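Local structure of alpha-11 giardin (2II2) at residues A[66-71]-A[299-304]; A[79-84]-A[110-115]; A[90-95]-A[130-135]; A[101-106]-A[234-239]; A[218-223]-A[257-262]. The protein binds calcium and probably phosphatidylserine-containing membranes as an annexin, and is thought to take part in parasite attachment and cytoskeletal remodelling. All coordinates share one frame; numbering follows the deposited sequence. Where two conformers were deposited one is given.

How the interactions relate
Five helix and loop contacts run through one all-helical annexin chain. Interaction 5 lies nearest its middle, about 4 Å from the chain centre, and interaction 4 is next to it, the two centres about 7 Å apart with Tyr238 CZ 3.3 Å from Cys223 CB. Helix 249-263, which carries residues 257-262, also meets interaction 1, where Val68 CG2 is 3.7 Å from Thr260 CG2, and interaction 2, where Ala79 CB is 3.8 Å from Leu262 CD2. Interactions 2 and 4 are joined by a probable hydrogen bond of 2.9 Å from Arg80 NH1 to Ile103 O. Interaction 3 reaches interaction 5 through Arg95. Interaction 1 holds Glu66, a ligand of a calcium site that carries no ion here.

Interaction 1: A[66-71]-A[299-304]; sequences EDVMAL and RDACLM
Val68, two residues after Glu66, which is seen to bind calcium in a structure of this protein although no ion is bound here, meets Ala301, its CG1 lying 3.9 Å from Ala301 CB. These two residues also mark the backbone register, with their CA atoms 7.5 Å apart. Both CB atoms point at the opposite helix; a valine chi1 of 74° places CG1 between the backbone N and the carbonyl carbon, and from there CG1 reaches the alanine methyl. The other branch, CG2, is turned to helix 249-263, where it meets Ala257 and Thr260, so this one residue serves two helix faces. In the all-helical annexin fold, helix 64-73 thus packs against the C-terminal helix 298-306, two elements more than 220 residues apart in sequence. The axes of residues 66-71 and 299-304 come within 10.1 Å, their directions 30° apart. Met69 follows. Its chain bends at chi2 (-67°), carrying CE toward the second helix, where it reaches Met304 CE at 4.1 Å and, more loosely, Ala301 CB at 4.4 Å. The two methionine side chains cross at about a right angle and meet through their terminal methyls. Met69 also touches Leu56 of helix 52-59, while Met304 touches Ser30.

Interaction 2: A[79-84]-A[110-115]; sequences ARVNVI and LKLAQA
Arg80, whose CB is 3.9 Å from Leu112 CD1, sends its NH1 to two backbone carbonyls beyond the contact: a hydrogen bond with Ile103 O and a weak one with Val100 O. Its NE is hydrogen-bonded to Asn76 OD1, and Glu108 forms a long, weak ion pair with NH2. The chain is extended from CG to NE, so the charged end lies well beyond the apolar seam that its CB helps to form. There Leu112 CD1 reaches across to the backbone at Val81, 3.7 Å from Val81 CG2 and 3.9 Å from Val81 N. The leucine is aimed by a chi1 of 170°, with CG opposite the backbone N. Val81 CG2 is shared, since Ala115 CB stands 3.8 Å away, about one helical turn after Leu112. The axes of residues 79-84 and 110-115 approach to 9.7 Å at 66°; they belong to helices 76-89 and 106-120 of the annexin helical bundle, with helix 94-102 between them in sequence. No hydrogen bond links the two segments. Aliphatic packing, mostly of methyls, carries the direct contact, whereas the guanidinium is held by Asn76 and by carbonyls in the last turn of helix 94-102 and just past it, a setting that would probably suit its positive charge.

Interaction 3: A[90-95]-A[130-135]; sequences NVNDFR and DQIPLT
Asn92 and Gln131 are joined by the one hydrogen bond of this contact, Asn92 ND2 to Gln131 O at 3.1 Å with an N-H...O angle of 150°. The acceptor lies almost in the amide plane of Asn92, yet the donor stands 38° out of the carbonyl plane of Gln131, so the bond is not aimed at a lone pair. The packed part centres on Ile132, which is buried. Its CG1 lies 3.6 Å from Asn92 ND2, the same nitrogen that makes the bond, while its other branch, CG2, meets the rim of the Phe94 ring at 3.8 Å from CE2 and 4.0 Å from CZ. This is an edge contact, with the methyl near the ring plane. With Phe94 CG anti to its carbonyl carbon (chi1 -76°), the CE2-CZ edge faces the isoleucine. Met88 and Ser139 also pack on Ile132, and Cys142 touches Phe94. The outer side is looser: the exposed Gln131 side chain comes no nearer than 4.8 Å to residues 90-95, and its main role here is played by its backbone oxygen. Helix 124-131 stops at Gln131, Ile132 being the first residue to leave helical angles, and helix 94-102 starts behind the N-cap Asp93, so the C-terminal end of one helix meets the N-capped start of another, within the all-helical annexin fold.

Interaction 4: A[101-106]-A[234-239]; sequences VLIATP and RAVAYA
Ile103 presses two branches of its side chain against Ala235 and Val236, a buried apolar contact in the helical core of the annexin fold, centred about 6 Å from the middle of the chain. Its CG2 is 3.8 Å from Val236 CG2, and CD1 comes within 4.0 Å of the same methyl. CG1 and CD1 are both 4.1 Å from Ala235 CB, so the isoleucine spans two consecutive residues of helix 232-244. The side chains of Ile103 and Val236 cross at about a right angle. A chi1 of -50° sets CG1 on the far side of CB from the carbonyl carbon, and the extended chi2 carries CD1 onward to the helix. In the next shell, Ile224 of helix 216-230 touches Ile103, and Phe263 of helix 249-263 packs on both Ile103 and Val236. Ile103 O is held by Arg80 of helix 76-89, and the chain then turns into helix 106-120, where Thr105 is the N-cap and Glu108 OE1 accepts a hydrogen bond from Thr105 N, consistent with a capping box. Farther along helix 232-244, past Val236, the ring of Tyr238 meets Tyr227, and its OH is hydrogen-bonded to Glu210 OE2.

Interaction 5: A[218-223]-A[257-262]; sequences NARGLC and ARITGL
Arg220 meets Arg258 and Ile259 with its outermost nitrogen, bridging helices whose nearest CA atoms, those of Arg220 and Ile259, are still 13.5 Å apart. From CB the chain runs straight: chi1 of 176° puts CG opposite the backbone N, and the extension continues through CD to NE. CB through NE carry no contact to residues 257-262, Ser242 of helix 232-244 touching the residue along the way, and the contact across is made at NH2. At the tip the two terminal nitrogens part company. NH1 makes a weak hydrogen bond with Arg95 O, a second hold on the group. NH2 forms a salt bridge with Asp99 OD1, and it is this atom that lies 3.9 Å from Arg258 NH2 and 4.2 Å from Ile259 CD1. The isoleucine methyl sits at the edge of the Arg220 guanidinium, near its plane. Arg258 comes from the opposite direction, its chain bent at chi3, and takes NH2 of Arg220 at the edge of its own group; the two guanidinium planes are 74° apart. Its NE is paired with Asp99 OD2, so one carboxylate holds both arginines, one on each oxygen. Sharing Asp99 probably brings the two guanidinium groups together, its charge offsetting much of theirs. Centred about 4 Å from the middle of the chain, this cluster of buried arginines and an acid recalls the central hydrophilic pore of annexins, which is lined by charged side chains.

Interaction 1: A[66-71]-A[299-304]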
# COMPACT_ATOMS: atom_id res chain seq x y z
N GLU A 66 -3.40 9.22 13.45
CA GLU A 66 -2.82 10.38 12.77
C GLU A 66 -2.35 10.00 11.36
O GLU A 66 -2.57 10.74 10.42
CB GLU A 66 -1.61 10.92 13.54
CG GLU A 66 -1.14 12.30 13.05
CD GLU A 66 0.33 12.59 13.32
OE1 GLU A 66 1.20 11.97 12.64
OE2 GLU A 66 0.60 13.42 14.21
N ASP A 67 -1.69 8.85 11.23
CA ASP A 67 -1.14 8.41 9.95
C ASP A 67 -2.22 8.30 8.89
O ASP A 67 -2.05 8.76 7.78
CB ASP A 67 -0.48 7.03 10.05
CG ASP A 67 0.85 7.03 10.74
OD1 ASP A 67 1.44 8.10 10.97
OD2 ASP A 67 1.30 5.90 11.07
N VAL A 68 -3.33 7.61 9.22
CA VAL A 68 -4.36 7.39 8.21
C VAL A 68 -4.99 8.71 7.79
O VAL A 68 -5.31 8.94 6.62
CB VAL A 68 -5.41 6.33 8.66
CG1 VAL A 68 -6.37 6.87 9.71
CG2 VAL A 68 -6.18 5.85 7.44
N MET A 69 -5.15 9.62 8.74
CA MET A 69 -5.71 10.94 8.44
C MET A 69 -4.75 11.81 7.61
O MET A 69 -5.15 12.46 6.62
CB MET A 69 -6.10 11.66 9.73
CG MET A 69 -7.40 11.24 10.32
SD MET A 69 -8.73 11.77 9.20
CE MET A 69 -10.18 11.02 9.97
N ALA A 70 -3.47 11.83 8.01
CA ALA A 70 -2.49 12.63 7.30
C ALA A 70 -2.24 12.13 5.88
O ALA A 70 -2.06 12.94 4.98
CB ALA A 70 -1.19 12.73 8.07
N LEU A 71 -2.22 10.81 5.72
CA LEU A 71 -2.08 10.25 4.39
C LEU A 71 -3.35 10.43 3.57
O LEU A 71 -3.29 10.87 2.41
CB LEU A 71 -1.70 8.76 4.46
CG LEU A 71 -0.30 8.41 4.97
CD1 LEU A 71 -0.17 6.90 5.09
CD2 LEU A 71 0.83 9.00 4.09
N ARG A 299 -10.19 2.26 13.93
CA ARG A 299 -11.21 1.42 13.28
C ARG A 299 -12.26 2.26 12.55
O ARG A 299 -12.61 1.98 11.40
CB ARG A 299 -11.86 0.51 14.33
CG ARG A 299 -13.04 -0.34 13.88
CD ARG A 299 -13.63 -1.07 15.09
NE ARG A 299 -14.36 -0.17 15.97
CZ ARG A 299 -13.92 0.27 17.14
NH1 ARG A 299 -12.74 -0.13 17.62
NH2 ARG A 299 -14.66 1.10 17.87
N ASP A 300 -12.77 3.28 13.23
CA ASP A 300 -13.78 4.12 12.63
C ASP A 300 -13.26 4.95 11.46
O ASP A 300 -13.95 5.10 10.45
CB ASP A 300 -14.40 5.02 13.70
CG ASP A 300 -15.31 4.25 14.65
OD1 ASP A 300 -15.92 3.24 14.23
OD2 ASP A 300 -15.40 4.64 15.82
N ALA A 301 -12.03 5.43 11.58
CA ALA A 301 -11.41 6.11 10.45
C ALA A 301 -11.27 5.18 9.25
O ALA A 301 -11.52 5.59 8.12
CB ALA A 301 -10.05 6.66 10.85
N CYS A 302 -10.82 3.96 9.52
CA CYS A 302 -10.60 2.97 8.49
C CYS A 302 -11.91 2.63 7.77
O CYS A 302 -11.97 2.63 6.54
CB CYS A 302 -9.98 1.73 9.13
SG CYS A 302 -9.53 0.43 7.97
N LEU A 303 -12.97 2.34 8.53
CA LEU A 303 -14.27 2.08 7.92
C LEU A 303 -14.76 3.25 7.05
O LEU A 303 -15.28 3.07 5.93
CB LEU A 303 -15.30 1.75 8.99
CG LEU A 303 -15.11 0.43 9.74
CD1 LEU A 303 -16.03 0.43 10.94
CD2 LEU A 303 -15.35 -0.82 8.87
N MET A 304 -14.59 4.46 7.58
CA MET A 304 -14.97 5.65 6.83
C MET A 304 -14.21 5.74 5.52
O MET A 304 -14.83 5.98 4.47
CB MET A 304 -14.82 6.90 7.70
CG MET A 304 -15.16 8.22 7.02
SD MET A 304 -13.85 8.90 5.96
CE MET A 304 -12.54 9.16 7.17

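Interaction 2: A[79-84]-A[110-115]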
# COMPACT_ATOMS: atom_id res chain seq x y z
N ALA A 79 1.68 11.69 -0.78
CA ALA A 79 1.62 10.66 0.25
C ALA A 79 2.64 9.56 -0.04
O ALA A 79 3.37 9.11 0.85
CB ALA A 79 0.21 10.09 0.35
N ARG A 80 2.69 9.10 -1.29
CA ARG A 80 3.64 8.06 -1.68
C ARG A 80 5.08 8.52 -1.46
O ARG A 80 5.91 7.73 -0.96
CB ARG A 80 3.44 7.67 -3.13
CG ARG A 80 2.15 6.90 -3.41
CD ARG A 80 2.14 6.44 -4.85
NE ARG A 80 0.78 6.10 -5.27
CZ ARG A 80 0.38 4.89 -5.66
NH1 ARG A 80 1.20 3.84 -5.71
NH2 ARG A 80 -0.89 4.73 -6.01
N VAL A 81 5.40 9.75 -1.85
CA VAL A 81 6.76 10.26 -1.62
C VAL A 81 7.09 10.23 -0.12
O VAL A 81 8.17 9.76 0.29
CB VAL A 81 6.90 11.70 -2.17
CG1 VAL A 81 8.21 12.35 -1.69
CG2 VAL A 81 6.83 11.70 -3.70
N ASN A 82 6.15 10.69 0.70
CA ASN A 82 6.39 10.70 2.15
C ASN A 82 6.60 9.30 2.71
O ASN A 82 7.48 9.08 3.54
CB ASN A 82 5.28 11.46 2.89
CG ASN A 82 5.24 12.92 2.48
OD1 ASN A 82 6.22 13.45 1.95
ND2 ASN A 82 4.11 13.55 2.68
N VAL A 83 5.83 8.34 2.23
CA VAL A 83 5.95 6.95 2.68
C VAL A 83 7.34 6.40 2.31
O VAL A 83 7.98 5.74 3.13
CB VAL A 83 4.83 6.08 2.06
CG1 VAL A 83 5.14 4.59 2.25
CG2 VAL A 83 3.47 6.44 2.67
N ILE A 84 7.81 6.63 1.07
CA ILE A 84 9.15 6.13 0.68
C ILE A 84 10.23 6.75 1.55
O ILE A 84 11.11 6.04 2.04
CB ILE A 84 9.50 6.41 -0.80
CG1 ILE A 84 8.55 5.65 -1.72
CG2 ILE A 84 10.96 6.04 -1.11
CD1 ILE A 84 8.66 4.15 -1.61
N LEU A 110 5.77 6.94 -12.94
CA LEU A 110 6.40 8.14 -13.50
C LEU A 110 6.14 9.39 -12.65
O LEU A 110 7.06 10.16 -12.35
CB LEU A 110 5.91 8.35 -14.94
CG LEU A 110 6.46 9.61 -15.61
CD1 LEU A 110 7.97 9.59 -15.77
CD2 LEU A 110 5.74 9.83 -16.91
N LYS A 111 4.89 9.57 -12.23
CA LYS A 111 4.57 10.73 -11.40
C LYS A 111 5.28 10.66 -10.05
O LYS A 111 5.71 11.69 -9.54
CB LYS A 111 3.06 10.83 -11.22
CG LYS A 111 2.34 11.25 -12.48
CD LYS A 111 0.87 11.43 -12.25
CE LYS A 111 0.29 12.42 -13.25
NZ LYS A 111 0.60 12.03 -14.66
N LEU A 112 5.39 9.47 -9.46
CA LEU A 112 6.13 9.32 -8.22
C LEU A 112 7.59 9.70 -8.45
O LEU A 112 8.16 10.44 -7.67
CB LEU A 112 6.04 7.89 -7.68
CG LEU A 112 6.97 7.55 -6.51
CD1 LEU A 112 6.60 8.36 -5.25
CD2 LEU A 112 6.94 6.06 -6.19
N ALA A 113 8.20 9.19 -9.52
CA ALA A 113 9.61 9.50 -9.80
C ALA A 113 9.83 11.00 -9.90
O ALA A 113 10.78 11.55 -9.33
CB ALA A 113 10.06 8.81 -11.10
N GLN A 114 8.92 11.67 -10.59
CA GLN A 114 9.03 13.10 -10.80
C GLN A 114 8.88 13.86 -9.50
O GLN A 114 9.67 14.76 -9.21
CB GLN A 114 8.00 13.58 -11.82
CG GLN A 114 8.30 13.08 -13.22
CD GLN A 114 7.16 13.32 -14.20
OE1 GLN A 114 5.99 13.40 -13.82
NE2 GLN A 114 7.50 13.41 -15.47
N ALA A 115 7.88 13.50 -8.71
CA ALA A 115 7.63 14.15 -7.43
C ALA A 115 8.75 13.90 -6.44
O ALA A 115 9.10 14.79 -5.65
CB ALA A 115 6.32 13.71 -6.84

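Interaction 3: A[90-95]-A[130-135]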
# COMPACT_ATOMS: atom_id res chain seq x y z
N ASN A 90 15.71 4.95 8.11
CA ASN A 90 16.54 4.08 8.94
C ASN A 90 16.59 2.70 8.27
O ASN A 90 16.84 2.64 7.07
CB ASN A 90 16.01 4.11 10.39
CG ASN A 90 16.02 5.53 10.99
OD1 ASN A 90 17.08 6.12 11.16
ND2 ASN A 90 14.84 6.07 11.26
N VAL A 91 16.38 1.60 8.97
CA VAL A 91 16.43 0.30 8.28
C VAL A 91 15.28 0.29 7.26
O VAL A 91 14.14 0.66 7.57
CB VAL A 91 16.32 -0.88 9.26
CG1 VAL A 91 16.32 -2.19 8.52
CG2 VAL A 91 17.45 -0.84 10.29
N ASN A 92 15.56 -0.13 6.02
CA ASN A 92 14.53 -0.11 4.99
C ASN A 92 13.30 -0.91 5.39
O ASN A 92 13.40 -2.08 5.74
CB ASN A 92 15.05 -0.62 3.66
CG ASN A 92 16.06 0.32 3.04
OD1 ASN A 92 15.99 1.55 3.22
ND2 ASN A 92 16.99 -0.23 2.28
N ASP A 93 12.15 -0.25 5.33
CA ASP A 93 10.87 -0.92 5.56
C ASP A 93 10.37 -1.35 4.18
O ASP A 93 9.72 -0.56 3.43
CB ASP A 93 9.87 0.04 6.20
CG ASP A 93 8.50 -0.57 6.43
OD1 ASP A 93 8.28 -1.70 5.94
OD2 ASP A 93 7.64 0.07 7.06
N PHE A 94 10.72 -2.57 3.79
CA PHE A 94 10.30 -3.05 2.50
C PHE A 94 8.79 -3.13 2.36
O PHE A 94 8.27 -3.00 1.24
CB PHE A 94 10.92 -4.42 2.18
CG PHE A 94 12.36 -4.34 1.79
CD1 PHE A 94 13.32 -4.96 2.57
CD2 PHE A 94 12.77 -3.66 0.66
CE1 PHE A 94 14.68 -4.92 2.22
CE2 PHE A 94 14.13 -3.60 0.29
CZ PHE A 94 15.08 -4.24 1.08
N ARG A 95 8.07 -3.39 3.45
CA ARG A 95 6.62 -3.48 3.31
C ARG A 95 6.07 -2.16 2.73
O ARG A 95 5.23 -2.17 1.83
CB ARG A 95 5.94 -3.78 4.64
CG ARG A 95 6.23 -5.15 5.19
CD ARG A 95 5.37 -5.41 6.41
NE ARG A 95 5.48 -6.79 6.87
CZ ARG A 95 6.49 -7.27 7.60
NH1 ARG A 95 7.47 -6.48 8.00
NH2 ARG A 95 6.50 -8.55 7.95
N ASP A 130 21.78 3.28 -4.36
CA ASP A 130 22.70 3.58 -3.27
C ASP A 130 22.31 2.91 -1.94
O ASP A 130 23.19 2.60 -1.13
CB ASP A 130 22.81 5.09 -3.05
CG ASP A 130 23.82 5.74 -3.96
OD1 ASP A 130 24.94 5.19 -4.10
OD2 ASP A 130 23.49 6.81 -4.52
N GLN A 131 21.01 2.70 -1.72
CA GLN A 131 20.53 2.35 -0.38
C GLN A 131 19.90 0.96 -0.25
O GLN A 131 19.58 0.55 0.86
CB GLN A 131 19.55 3.41 0.14
CG GLN A 131 20.14 4.80 0.29
CD GLN A 131 19.15 5.81 0.82
OE1 GLN A 131 18.34 5.50 1.69
NE2 GLN A 131 19.21 7.03 0.30
N ILE A 132 19.67 0.29 -1.38
CA ILE A 132 19.04 -1.04 -1.39
C ILE A 132 19.92 -2.02 -2.16
O ILE A 132 19.77 -2.16 -3.37
CB ILE A 132 17.61 -1.01 -2.04
CG1 ILE A 132 16.73 0.01 -1.32
CG2 ILE A 132 16.98 -2.39 -1.95
CD1 ILE A 132 15.33 0.18 -1.95
N PRO A 133 20.83 -2.70 -1.44
CA PRO A 133 21.64 -3.74 -2.10
C PRO A 133 20.74 -4.80 -2.69
O PRO A 133 19.66 -5.10 -2.15
CB PRO A 133 22.46 -4.31 -0.94
CG PRO A 133 22.55 -3.19 0.03
CD PRO A 133 21.20 -2.53 -0.03
N LEU A 134 21.19 -5.35 -3.82
CA LEU A 134 20.44 -6.41 -4.51
C LEU A 134 20.79 -7.78 -4.01
O LEU A 134 21.81 -8.36 -4.40
CB LEU A 134 20.62 -6.33 -6.02
CG LEU A 134 19.83 -5.19 -6.67
CD1 LEU A 134 20.24 -4.97 -8.13
CD2 LEU A 134 18.32 -5.41 -6.58
N THR A 135 19.96 -8.29 -3.11
CA THR A 135 20.23 -9.58 -2.49
C THR A 135 18.93 -10.41 -2.55
O THR A 135 18.80 -11.40 -3.27
CB THR A 135 20.76 -9.40 -1.04
OG1 THR A 135 19.83 -8.59 -0.28
CG2 THR A 135 22.15 -8.70 -1.04

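Interaction 4: A[101-106]-A[234-239]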
# COMPACT_ATOMS: atom_id res chain seq x y z
N VAL A 101 5.55 1.04 -4.66
CA VAL A 101 6.04 0.81 -6.01
C VAL A 101 5.42 -0.38 -6.70
O VAL A 101 5.44 -0.42 -7.94
CB VAL A 101 7.61 0.73 -6.09
CG1 VAL A 101 8.24 1.99 -5.45
CG2 VAL A 101 8.18 -0.54 -5.49
N LEU A 102 4.89 -1.34 -5.95
CA LEU A 102 4.26 -2.50 -6.57
C LEU A 102 2.81 -2.24 -6.95
O LEU A 102 2.31 -2.80 -7.91
CB LEU A 102 4.37 -3.73 -5.67
CG LEU A 102 5.80 -4.19 -5.31
CD1 LEU A 102 5.73 -5.44 -4.51
CD2 LEU A 102 6.67 -4.42 -6.54
N ILE A 103 2.12 -1.40 -6.20
CA ILE A 103 0.72 -1.12 -6.46
C ILE A 103 0.63 0.22 -7.19
O ILE A 103 0.26 1.25 -6.62
CB ILE A 103 -0.13 -1.17 -5.18
CG1 ILE A 103 0.16 -2.48 -4.42
CG2 ILE A 103 -1.60 -1.09 -5.53
CD1 ILE A 103 -0.62 -2.61 -3.14
N ALA A 104 1.02 0.17 -8.47
CA ALA A 104 1.24 1.40 -9.22
C ALA A 104 1.22 1.12 -10.70
O ALA A 104 1.89 0.20 -11.16
CB ALA A 104 2.58 2.03 -8.84
N THR A 105 0.45 1.92 -11.42
CA THR A 105 0.46 1.89 -12.87
C THR A 105 1.77 2.51 -13.39
O THR A 105 2.47 3.20 -12.64
CB THR A 105 -0.68 2.73 -13.44
OG1 THR A 105 -0.48 4.09 -13.03
CG2 THR A 105 -2.05 2.25 -12.95
N PRO A 106 2.12 2.28 -14.66
CA PRO A 106 3.29 3.01 -15.17
C PRO A 106 3.21 4.52 -14.99
O PRO A 106 4.22 5.15 -14.69
CB PRO A 106 3.30 2.65 -16.66
CG PRO A 106 2.62 1.30 -16.72
CD PRO A 106 1.54 1.38 -15.68
N ARG A 234 -6.83 -6.44 -5.89
CA ARG A 234 -6.53 -7.71 -5.24
C ARG A 234 -5.20 -7.63 -4.48
O ARG A 234 -5.05 -8.23 -3.42
CB ARG A 234 -6.54 -8.85 -6.28
CG ARG A 234 -6.60 -10.22 -5.66
CD ARG A 234 -6.95 -11.22 -6.70
NE ARG A 234 -7.12 -12.54 -6.14
CZ ARG A 234 -7.40 -13.63 -6.84
NH1 ARG A 234 -7.57 -13.53 -8.15
NH2 ARG A 234 -7.51 -14.80 -6.23
N ALA A 235 -4.22 -6.93 -5.05
CA ALA A 235 -2.97 -6.69 -4.34
C ALA A 235 -3.25 -5.89 -3.06
O ALA A 235 -2.66 -6.21 -2.03
CB ALA A 235 -2.00 -5.92 -5.21
N VAL A 236 -4.12 -4.89 -3.17
CA VAL A 236 -4.46 -4.09 -2.00
C VAL A 236 -5.17 -4.96 -0.96
O VAL A 236 -4.86 -4.89 0.23
CB VAL A 236 -5.32 -2.88 -2.40
CG1 VAL A 236 -5.81 -2.11 -1.17
CG2 VAL A 236 -4.55 -1.96 -3.31
N ALA A 237 -6.12 -5.78 -1.40
CA ALA A 237 -6.81 -6.69 -0.47
C ALA A 237 -5.82 -7.62 0.23
O ALA A 237 -5.93 -7.83 1.44
CB ALA A 237 -7.83 -7.51 -1.21
N TYR A 238 -4.88 -8.21 -0.51
CA TYR A 238 -3.88 -9.10 0.11
C TYR A 238 -3.05 -8.33 1.14
O TYR A 238 -2.82 -8.83 2.25
CB TYR A 238 -2.97 -9.70 -0.98
CG TYR A 238 -1.84 -10.46 -0.34
CD1 TYR A 238 -1.99 -11.78 0.06
CD2 TYR A 238 -0.62 -9.84 -0.10
CE1 TYR A 238 -0.96 -12.43 0.70
CE2 TYR A 238 0.41 -10.47 0.55
CZ TYR A 238 0.26 -11.77 0.95
OH TYR A 238 1.31 -12.38 1.60
N ALA A 239 -2.60 -7.13 0.79
CA ALA A 239 -1.79 -6.34 1.70
C ALA A 239 -2.58 -6.03 2.97
O ALA A 239 -2.04 -6.09 4.09
CB ALA A 239 -1.32 -5.08 1.03

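Interaction 5: A[218-223]-A[257-262]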
# COMPACT_ATOMS: atom_id res chain seq x y z
N ASN A 218 9.74 -10.60 2.30
CA ASN A 218 9.93 -11.22 0.99
C ASN A 218 8.62 -11.84 0.49
O ASN A 218 8.16 -11.54 -0.62
CB ASN A 218 11.00 -12.34 1.02
CG ASN A 218 12.46 -11.82 0.95
OD1 ASN A 218 12.74 -10.75 0.41
ND2 ASN A 218 13.38 -12.60 1.50
N ALA A 219 8.02 -12.70 1.31
CA ALA A 219 6.80 -13.41 0.90
C ALA A 219 5.69 -12.43 0.56
O ALA A 219 5.01 -12.56 -0.45
CB ALA A 219 6.35 -14.38 1.99
N ARG A 220 5.52 -11.45 1.44
CA ARG A 220 4.46 -10.48 1.26
C ARG A 220 4.66 -9.68 -0.03
O ARG A 220 3.71 -9.45 -0.80
CB ARG A 220 4.43 -9.53 2.45
CG ARG A 220 3.43 -8.38 2.38
CD ARG A 220 3.71 -7.45 3.52
NE ARG A 220 2.82 -6.30 3.63
CZ ARG A 220 2.94 -5.18 2.91
NH1 ARG A 220 3.93 -5.04 2.00
NH2 ARG A 220 2.09 -4.18 3.08
N GLY A 221 5.89 -9.26 -0.28
CA GLY A 221 6.13 -8.44 -1.48
C GLY A 221 5.88 -9.21 -2.78
O GLY A 221 5.30 -8.69 -3.74
N LEU A 222 6.35 -10.46 -2.81
CA LEU A 222 6.10 -11.28 -3.99
C LEU A 222 4.62 -11.52 -4.18
O LEU A 222 4.12 -11.50 -5.29
CB LEU A 222 6.84 -12.63 -3.87
CG LEU A 222 8.34 -12.55 -4.11
CD1 LEU A 222 8.96 -13.83 -3.63
CD2 LEU A 222 8.64 -12.32 -5.62
N CYS A 223 3.88 -11.76 -3.08
CA CYS A 223 2.44 -11.95 -3.22
C CYS A 223 1.74 -10.68 -3.72
O CYS A 223 0.76 -10.77 -4.44
CB CYS A 223 1.82 -12.40 -1.91
SG CYS A 223 2.16 -14.11 -1.47
N ALA A 257 -3.13 1.50 8.35
CA ALA A 257 -3.26 2.94 8.17
C ALA A 257 -2.68 3.36 6.82
O ALA A 257 -3.29 4.15 6.09
CB ALA A 257 -2.58 3.68 9.31
N ARG A 258 -1.50 2.84 6.48
CA ARG A 258 -0.88 3.21 5.21
C ARG A 258 -1.66 2.73 3.99
O ARG A 258 -1.89 3.49 3.05
CB ARG A 258 0.54 2.68 5.18
CG ARG A 258 1.25 2.92 3.88
CD ARG A 258 2.67 2.36 3.85
NE ARG A 258 2.73 0.91 3.99
CZ ARG A 258 3.23 0.27 5.03
NH1 ARG A 258 3.68 0.91 6.12
NH2 ARG A 258 3.28 -1.05 4.99
N ILE A 259 -2.03 1.44 4.02
CA ILE A 259 -2.78 0.85 2.93
C ILE A 259 -4.10 1.60 2.72
O ILE A 259 -4.48 1.91 1.58
CB ILE A 259 -3.00 -0.64 3.20
CG1 ILE A 259 -1.67 -1.38 3.22
CG2 ILE A 259 -3.97 -1.23 2.18
CD1 ILE A 259 -1.70 -2.70 3.97
N THR A 260 -4.80 1.88 3.82
CA THR A 260 -6.04 2.64 3.72
C THR A 260 -5.81 4.05 3.18
O THR A 260 -6.49 4.49 2.27
CB THR A 260 -6.68 2.74 5.13
OG1 THR A 260 -6.98 1.42 5.61
CG2 THR A 260 -7.93 3.55 5.12
N GLY A 261 -4.84 4.76 3.75
CA GLY A 261 -4.58 6.12 3.33
C GLY A 261 -4.23 6.23 1.85
O GLY A 261 -4.69 7.14 1.15
N LEU A 262 -3.38 5.32 1.39
CA LEU A 262 -2.96 5.35 -0.00
C LEU A 262 -4.01 4.88 -1.03
O LEU A 262 -4.09 5.42 -2.14
CB LEU A 262 -1.69 4.52 -0.22
CG LEU A 262 -0.41 4.98 0.48
CD1 LEU A 262 0.73 3.99 0.24
CD2 LEU A 262 -0.03 6.35 -0.08